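Local coordinates for protein halocarboxylic acid dehalogenase DehI (Pseudomonas putida, PDB 3BJX) that probably hydrolyses the carbon-halogen bond of alpha-haloacids, as a Group I dehalogenase with an all-helical fold, at residues A[99-111]-A[211-223]. Numbering follows the deposited sequence.
Sequences PNLKERLYAAGFD and WPKVLQIVTDEVL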
ATOM      1  N   PRO A  99      29.847  -3.914   1.834  1.00 31.54           N
ATOM      2  CA  PRO A  99      30.679  -3.493   0.697  1.00 30.99           C
ATOM      3  C   PRO A  99      31.335  -2.143   0.982  1.00 29.88           C
ATOM      4  O   PRO A  99      30.651  -1.220   1.397  1.00 30.53           O
ATOM      5  CB  PRO A  99      29.660  -3.307  -0.459  1.00 30.93           C
ATOM      6  CG  PRO A  99      28.272  -3.493   0.148  1.00 30.64           C
ATOM      7  CD  PRO A  99      28.477  -4.278   1.422  1.00 31.00           C
ATOM      8  N   ASN A 100      32.640  -2.013   0.771  1.00 29.22           N
ATOM      9  CA  ASN A 100      33.252  -0.684   0.832  1.00 28.06           C
ATOM     10  C   ASN A 100      32.933   0.073  -0.462  1.00 26.73           C
ATOM     11  O   ASN A 100      33.649  -0.047  -1.458  1.00 28.42           O
ATOM     12  CB  ASN A 100      34.757  -0.763   1.120  1.00 28.09           C
ATOM     13  CG  ASN A 100      35.429   0.607   1.154  1.00 29.36           C
ATOM     14  OD1 ASN A 100      35.353   1.373   0.190  1.00 31.97           O
ATOM     15  ND2 ASN A 100      36.096   0.918   2.258  1.00 28.76           N
ATOM     16  N   LEU A 101      31.843   0.835  -0.435  1.00 24.92           N
ATOM     17  CA  LEU A 101      31.301   1.522  -1.625  1.00 25.06           C
ATOM     18  C   LEU A 101      32.204   2.613  -2.236  1.00 25.15           C
ATOM     19  O   LEU A 101      32.201   2.814  -3.446  1.00 25.05           O
ATOM     20  CB  LEU A 101      29.904   2.092  -1.339  1.00 23.63           C
ATOM     21  CG  LEU A 101      29.096   2.686  -2.493  1.00 22.74           C
ATOM     22  CD1 LEU A 101      29.036   1.757  -3.730  1.00 21.44           C
ATOM     23  CD2 LEU A 101      27.696   3.017  -2.000  1.00 23.24           C
ATOM     24  N   LYS A 102      32.959   3.305  -1.394  1.00 26.08           N
ATOM     25  CA  LYS A 102      33.906   4.308  -1.852  1.00 27.79           C
ATOM     26  C   LYS A 102      35.006   3.705  -2.737  1.00 26.67           C
ATOM     27  O   LYS A 102      35.197   4.153  -3.859  1.00 26.63           O
ATOM     28  CB  LYS A 102      34.488   5.024  -0.643  1.00 31.00           C
ATOM     29  CG  LYS A 102      35.479   6.116  -0.957  1.00 35.40           C
ATOM     30  CD  LYS A 102      36.054   6.703   0.336  1.00 38.69           C
ATOM     31  CE  LYS A 102      34.989   6.758   1.444  1.00 40.04           C
ATOM     32  NZ  LYS A 102      35.038   8.054   2.167  1.00 42.24           N
ATOM     33  N   GLU A 103      35.716   2.690  -2.236  1.00 26.89           N
ATOM     34  CA  GLU A 103      36.710   1.942  -3.041  1.00 27.57           C
ATOM     35  C   GLU A 103      36.112   1.348  -4.333  1.00 26.74           C
ATOM     36  O   GLU A 103      36.781   1.282  -5.365  1.00 27.44           O
ATOM     37  CB  GLU A 103      37.376   0.825  -2.217  1.00 29.27           C
ATOM     38  CG  GLU A 103      38.342   1.273  -1.091  1.00 30.61           C
ATOM     39  CD  GLU A 103      39.512   2.166  -1.574  1.00 33.08           C
ATOM     40  OE1 GLU A 103      39.984   2.040  -2.742  1.00 32.86           O
ATOM     41  OE2 GLU A 103      39.970   3.003  -0.758  1.00 34.71           O
ATOM     42  N   ARG A 104      34.854   0.912  -4.255  1.00 24.72           N
ATOM     43  CA  ARG A 104      34.092   0.445  -5.414  1.00 21.76           C
ATOM     44  C   ARG A 104      33.899   1.519  -6.469  1.00 20.63           C
ATOM     45  O   ARG A 104      33.979   1.244  -7.666  1.00 20.80           O
ATOM     46  CB  ARG A 104      32.721  -0.106  -4.965  1.00 21.12           C
ATOM     47  CG  ARG A 104      31.786  -0.517  -6.117  1.00 18.17           C
ATOM     48  CD  ARG A 104      32.387  -1.675  -6.918  1.00 17.50           C
ATOM     49  NE  ARG A 104      31.660  -2.021  -8.143  1.00 14.88           N
ATOM     50  CZ  ARG A 104      31.997  -1.637  -9.371  1.00 16.77           C
ATOM     51  NH1 ARG A 104      33.057  -0.863  -9.566  1.00 16.65           N
ATOM     52  NH2 ARG A 104      31.262  -2.030 -10.419  1.00 17.70           N
ATOM     53  N   LEU A 105      33.595   2.732  -6.024  1.00 20.64           N
ATOM     54  CA  LEU A 105      33.392   3.846  -6.932  1.00 20.08           C
ATOM     55  C   LEU A 105      34.723   4.322  -7.505  1.00 21.13           C
ATOM     56  O   LEU A 105      34.786   4.706  -8.663  1.00 20.83           O
ATOM     57  CB  LEU A 105      32.600   4.981  -6.251  1.00 20.36           C
ATOM     58  CG  LEU A 105      31.131   4.607  -5.940  1.00 18.88           C
ATOM     59  CD1 LEU A 105      30.477   5.660  -5.063  1.00 17.66           C
ATOM     60  CD2 LEU A 105      30.303   4.315  -7.207  1.00 15.43           C
ATOM     61  N   TYR A 106      35.792   4.248  -6.713  1.00 22.50           N
ATOM     62  CA  TYR A 106      37.142   4.407  -7.246  1.00 23.47           C
ATOM     63  C   TYR A 106      37.371   3.469  -8.420  1.00 24.04           C
ATOM     64  O   TYR A 106      37.798   3.899  -9.491  1.00 23.78           O
ATOM     65  CB  TYR A 106      38.196   4.104  -6.179  1.00 25.61           C
ATOM     66  CG  TYR A 106      38.362   5.165  -5.114  1.00 26.03           C
ATOM     67  CD1 TYR A 106      38.045   6.501  -5.357  1.00 25.24           C
ATOM     68  CD2 TYR A 106      38.902   4.836  -3.884  1.00 26.72           C
ATOM     69  CE1 TYR A 106      38.231   7.470  -4.373  1.00 26.94           C
ATOM     70  CE2 TYR A 106      39.093   5.796  -2.893  1.00 27.75           C
ATOM     71  CZ  TYR A 106      38.760   7.104  -3.137  1.00 26.79           C
ATOM     72  OH  TYR A 106      38.950   8.027  -2.122  1.00 26.82           O
ATOM     73  N   ALA A 107      37.096   2.182  -8.196  1.00 23.87           N
ATOM     74  CA  ALA A 107      37.273   1.142  -9.195  1.00 23.35           C
ATOM     75  C   ALA A 107      36.437   1.410 -10.441  1.00 24.06           C
ATOM     76  O   ALA A 107      36.814   1.014 -11.548  1.00 24.86           O
ATOM     77  CB  ALA A 107      36.932  -0.210  -8.601  1.00 22.88           C
ATOM     78  N   ALA A 108      35.304   2.084 -10.263  1.00 23.59           N
ATOM     79  CA  ALA A 108      34.525   2.554 -11.403  1.00 23.70           C
ATOM     80  C   ALA A 108      35.059   3.911 -11.879  1.00 25.19           C
ATOM     81  O   ALA A 108      34.625   4.418 -12.910  1.00 23.85           O
ATOM     82  CB  ALA A 108      33.050   2.635 -11.033  1.00 21.99           C
ATOM     83  N   GLY A 109      36.068   4.409 -11.144  1.00 28.01           N
ATOM     84  CA  GLY A 109      36.495   5.834 -10.988  1.00 31.29           C
ATOM     85  C   GLY A 109      35.853   6.940 -11.790  1.00 32.39           C
ATOM     86  O   GLY A 109      36.117   7.024 -12.988  1.00 33.09           O
ATOM     87  N   PHE A 110      35.072   7.856 -11.205  1.00 33.13           N
ATOM     88  CA  PHE A 110      34.976   8.351  -9.802  1.00 32.36           C
ATOM     89  C   PHE A 110      36.195   8.662  -8.913  1.00 33.09           C
ATOM     90  O   PHE A 110      36.871   7.778  -8.380  1.00 32.54           O
ATOM     91  CB  PHE A 110      33.791   7.747  -9.033  1.00 30.36           C
ATOM     92  CG  PHE A 110      32.572   7.539  -9.889  1.00 30.06           C
ATOM     93  CD1 PHE A 110      31.836   8.624 -10.348  1.00 29.59           C
ATOM     94  CD2 PHE A 110      32.176   6.251 -10.261  1.00 29.11           C
ATOM     95  CE1 PHE A 110      30.725   8.435 -11.157  1.00 29.24           C
ATOM     96  CE2 PHE A 110      31.077   6.055 -11.064  1.00 28.19           C
ATOM     97  CZ  PHE A 110      30.346   7.147 -11.516  1.00 29.21           C
ATOM     98  N   ASP A 111      36.444   9.967  -8.791  1.00 32.87           N
ATOM     99  CA  ASP A 111      37.441  10.530  -7.883  1.00 34.03           C
ATOM    100  C   ASP A 111      36.721  11.070  -6.644  1.00 31.72           C
ATOM    101  O   ASP A 111      35.496  11.008  -6.576  1.00 32.54           O
ATOM    102  CB  ASP A 111      38.254  11.627  -8.597  1.00 35.47           C
ATOM    103  CG  ASP A 111      37.374  12.772  -9.126  1.00 37.31           C
ATOM    104  OD1 ASP A 111      36.973  12.732 -10.313  1.00 37.17           O
ATOM    105  OD2 ASP A 111      37.079  13.713  -8.349  1.00 38.73           O
ATOM    106  N   TRP A 211      24.287  10.213 -12.426  1.00 16.37           N
ATOM    107  CA  TRP A 211      25.476   9.404 -12.664  1.00 16.24           C
ATOM    108  C   TRP A 211      24.968   7.990 -12.860  1.00 16.61           C
ATOM    109  O   TRP A 211      24.956   7.199 -11.905  1.00 18.38           O
ATOM    110  CB  TRP A 211      26.452   9.520 -11.494  1.00 16.63           C
ATOM    111  CG  TRP A 211      26.772  10.926 -11.179  1.00 16.94           C
ATOM    112  CD1 TRP A 211      27.656  11.715 -11.829  1.00 18.27           C
ATOM    113  CD2 TRP A 211      26.171  11.741 -10.156  1.00 17.86           C
ATOM    114  NE1 TRP A 211      27.671  12.972 -11.269  1.00 19.70           N
ATOM    115  CE2 TRP A 211      26.765  13.014 -10.241  1.00 18.68           C
ATOM    116  CE3 TRP A 211      25.198  11.509  -9.169  1.00 17.53           C
ATOM    117  CZ2 TRP A 211      26.424  14.064  -9.381  1.00 17.28           C
ATOM    118  CZ3 TRP A 211      24.865  12.552  -8.312  1.00 18.45           C
ATOM    119  CH2 TRP A 211      25.468  13.822  -8.439  1.00 17.30           C
ATOM    120  N   PRO A 212      24.517   7.672 -14.092  1.00 16.26           N
ATOM    121  CA  PRO A 212      23.913   6.373 -14.396  1.00 16.58           C
ATOM    122  C   PRO A 212      24.676   5.167 -13.877  1.00 15.47           C
ATOM    123  O   PRO A 212      24.048   4.213 -13.486  1.00 19.03           O
ATOM    124  CB  PRO A 212      23.850   6.361 -15.934  1.00 15.12           C
ATOM    125  CG  PRO A 212      23.673   7.780 -16.281  1.00 14.55           C
ATOM    126  CD  PRO A 212      24.563   8.524 -15.304  1.00 15.43           C
ATOM    127  N   LYS A 213      25.999   5.212 -13.858  1.00 16.70           N
ATOM    128  CA  LYS A 213      26.805   4.071 -13.408  1.00 17.19           C
ATOM    129  C   LYS A 213      26.805   3.937 -11.882  1.00 16.63           C
ATOM    130  O   LYS A 213      26.931   2.825 -11.365  1.00 19.40           O
ATOM    131  CB  LYS A 213      28.245   4.174 -13.958  1.00 17.49           C
ATOM    132  CG  LYS A 213      29.122   2.922 -13.699  1.00 17.98           C
ATOM    133  CD  LYS A 213      30.609   3.229 -13.894  1.00 18.86           C
ATOM    134  CE  LYS A 213      31.415   1.946 -14.224  1.00 19.84           C
ATOM    135  NZ  LYS A 213      32.781   2.213 -14.829  1.00 20.90           N
ATOM    136  N   VAL A 214      26.677   5.057 -11.168  1.00 16.55           N
ATOM    137  CA  VAL A 214      26.500   5.058  -9.715  1.00 16.66           C
ATOM    138  C   VAL A 214      25.176   4.352  -9.364  1.00 16.92           C
ATOM    139  O   VAL A 214      25.124   3.488  -8.462  1.00 18.25           O
ATOM    140  CB  VAL A 214      26.493   6.518  -9.129  1.00 17.28           C
ATOM    141  CG1 VAL A 214      25.943   6.547  -7.706  1.00 16.05           C
ATOM    142  CG2 VAL A 214      27.885   7.131  -9.164  1.00 17.02           C
ATOM    143  N   LEU A 215      24.123   4.714 -10.095  1.00 15.45           N
ATOM    144  CA  LEU A 215      22.801   4.154  -9.896  1.00 15.39           C
ATOM    145  C   LEU A 215      22.817   2.650 -10.186  1.00 17.07           C
ATOM    146  O   LEU A 215      22.224   1.858  -9.432  1.00 15.68           O
ATOM    147  CB  LEU A 215      21.758   4.860 -10.763  1.00 14.53           C
ATOM    148  CG  LEU A 215      20.314   4.316 -10.686  1.00 13.09           C
ATOM    149  CD1 LEU A 215      19.772   4.247  -9.255  1.00 12.00           C
ATOM    150  CD2 LEU A 215      19.409   5.142 -11.547  1.00 12.43           C
ATOM    151  N   GLN A 216      23.515   2.259 -11.249  1.00 17.59           N
ATOM    152  CA  GLN A 216      23.659   0.847 -11.566  1.00 20.05           C
ATOM    153  C   GLN A 216      24.327   0.042 -10.442  1.00 19.76           C
ATOM    154  O   GLN A 216      23.788  -0.968 -10.000  1.00 21.71           O
ATOM    155  CB  GLN A 216      24.416   0.685 -12.876  1.00 22.23           C
ATOM    156  CG  GLN A 216      24.650  -0.760 -13.247  1.00 25.98           C
ATOM    157  CD  GLN A 216      24.750  -0.961 -14.734  1.00 28.32           C
ATOM    158  OE1 GLN A 216      25.518  -0.273 -15.422  1.00 30.23           O
ATOM    159  NE2 GLN A 216      23.976  -1.911 -15.252  1.00 28.96           N
ATOM    160  N   ILE A 217      25.499   0.498  -9.998  1.00 19.73           N
ATOM    161  CA  ILE A 217      26.279  -0.134  -8.931  1.00 17.17           C
ATOM    162  C   ILE A 217      25.498  -0.227  -7.624  1.00 18.80           C
ATOM    163  O   ILE A 217      25.451  -1.294  -6.999  1.00 16.67           O
ATOM    164  CB  ILE A 217      27.618   0.630  -8.697  1.00 16.87           C
ATOM    165  CG1 ILE A 217      28.557   0.443  -9.892  1.00 15.70           C
ATOM    166  CG2 ILE A 217      28.305   0.203  -7.404  1.00 13.73           C
ATOM    167  CD1 ILE A 217      29.839   1.232  -9.785  1.00 16.98           C
ATOM    168  N   VAL A 218      24.867   0.878  -7.214  1.00 18.67           N
ATOM    169  CA  VAL A 218      24.101   0.859  -5.954  1.00 18.09           C
ATOM    170  C   VAL A 218      22.839  -0.004  -6.057  1.00 19.08           C
ATOM    171  O   VAL A 218      22.428  -0.616  -5.065  1.00 20.10           O
ATOM    172  CB  VAL A 218      23.821   2.289  -5.372  1.00 17.57           C
ATOM    173  CG1 VAL A 218      25.136   3.103  -5.276  1.00 15.56           C
ATOM    174  CG2 VAL A 218      22.741   3.036  -6.174  1.00 13.44           C
ATOM    175  N   THR A 219      22.257  -0.089  -7.256  1.00 20.11           N
ATOM    176  CA  THR A 219      21.092  -0.955  -7.491  1.00 20.75           C
ATOM    177  C   THR A 219      21.491  -2.428  -7.455  1.00 21.89           C
ATOM    178  O   THR A 219      20.955  -3.193  -6.639  1.00 23.84           O
ATOM    179  CB  THR A 219      20.335  -0.615  -8.831  1.00 20.64           C
ATOM    180  OG1 THR A 219      19.768   0.703  -8.762  1.00 19.98           O
ATOM    181  CG2 THR A 219      19.226  -1.630  -9.140  1.00 19.41           C
ATOM    182  N   ASP A 220      22.431  -2.818  -8.323  1.00 22.09           N
ATOM    183  CA  ASP A 220      22.729  -4.253  -8.571  1.00 23.58           C
ATOM    184  C   ASP A 220      23.670  -4.881  -7.549  1.00 21.95           C
ATOM    185  O   ASP A 220      23.669  -6.101  -7.352  1.00 22.52           O
ATOM    186  CB  ASP A 220      23.303  -4.485  -9.989  1.00 24.53           C
ATOM    187  CG  ASP A 220      22.300  -4.178 -11.102  1.00 27.02           C
ATOM    188  OD1 ASP A 220      21.079  -4.084 -10.838  1.00 28.20           O
ATOM    189  OD2 ASP A 220      22.739  -4.041 -12.258  1.00 27.90           O
ATOM    190  N   GLU A 221      24.473  -4.046  -6.913  1.00 20.71           N
ATOM    191  CA  GLU A 221      25.543  -4.523  -6.058  1.00 20.65           C
ATOM    192  C   GLU A 221      25.325  -4.177  -4.591  1.00 21.04           C
ATOM    193  O   GLU A 221      25.798  -4.908  -3.692  1.00 23.35           O
ATOM    194  CB  GLU A 221      26.897  -3.967  -6.529  1.00 19.35           C
ATOM    195  CG  GLU A 221      27.113  -3.994  -8.044  1.00 18.98           C
ATOM    196  CD  GLU A 221      28.492  -3.477  -8.442  1.00 20.97           C
ATOM    197  OE1 GLU A 221      29.390  -3.465  -7.564  1.00 22.72           O
ATOM    198  OE2 GLU A 221      28.689  -3.080  -9.619  1.00 20.59           O
ATOM    199  N   VAL A 222      24.642  -3.061  -4.343  1.00 18.83           N
ATOM    200  CA  VAL A 222      24.367  -2.629  -2.973  1.00 18.65           C
ATOM    201  C   VAL A 222      22.939  -3.019  -2.552  1.00 18.45           C
ATOM    202  O   VAL A 222      22.755  -3.656  -1.531  1.00 21.12           O
ATOM    203  CB  VAL A 222      24.667  -1.083  -2.727  1.00 18.42           C
ATOM    204  CG1 VAL A 222      24.460  -0.689  -1.253  1.00 17.52           C
ATOM    205  CG2 VAL A 222      26.084  -0.705  -3.167  1.00 18.89           C
ATOM    206  N   LEU A 223      21.936  -2.657  -3.338  1.00 18.13           N
ATOM    207  CA  LEU A 223      20.553  -2.863  -2.907  1.00 17.79           C
ATOM    208  C   LEU A 223      19.988  -4.242  -3.231  1.00 19.66           C
ATOM    209  O   LEU A 223      19.095  -4.728  -2.518  1.00 17.01           O
ATOM    210  CB  LEU A 223      19.639  -1.775  -3.465  1.00 16.31           C
ATOM    211  CG  LEU A 223      19.836  -0.328  -2.988  1.00 15.21           C
ATOM    212  CD1 LEU A 223      18.742   0.572  -3.574  1.00 14.03           C
ATOM    213  CD2 LEU A 223      19.849  -0.236  -1.456  1.00 14.69           C
TER
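Apolar helix-helix packing edged by a salt bridge joins Leu101, Arg104 and Leu105 of helix 101-107, with Ala108 and Phe110 from the turn that follows, to helix 212-223 at the periphery of this all-helical chain, about 22 Å from its centre to that of the chain. The short helix runs roughly antiparallel to its partner, at 134°, with the axes 11.2 Å apart. Ile217 is the central apolar residue: its branching lets CG2 meet Arg104 CG and Leu101, while Ile217 CD1 meets Leu105 CD2 at 4.0 Å. The small Ala108 CB fits between Ile217 CD1 (3.7 Å) and the Lys213 chain. Ile217 CD1 also lies over the centre of one face of the Arg104 guanidinium. Glu221 holds that group at its edge in a side-on, bidentate salt bridge, Arg104 NE to Glu221 OE1 at 2.8 Å and Arg104 NH2 to Glu221 OE2 at 2.9 Å, each oxygen offering its syn lone pair. The two planes are only 21° apart. A bend at chi2 (64°) turns the arginine chain toward the carboxylate. A leucine in place of Arg104 would probably leave the Glu221 carboxylate without its paired charge and take away the flat group over Ile217 CD1. Leu101, forked at its end, reaches Val222 CG2 with CD1 (3.9 Å) and Val218 with CD2, residues four apart. Phe110's flat face suits the Val214 methyl, Phe110 CZ to Val214 CG2 3.4 Å, while the extended Lys213 runs past the ring. Helix 267-299 touches Leu101 and Val218 through Ile294, helix 112-143 meets Leu105 and Val214, and helix 183-195 packs on Pro212, Gln216 and Thr219.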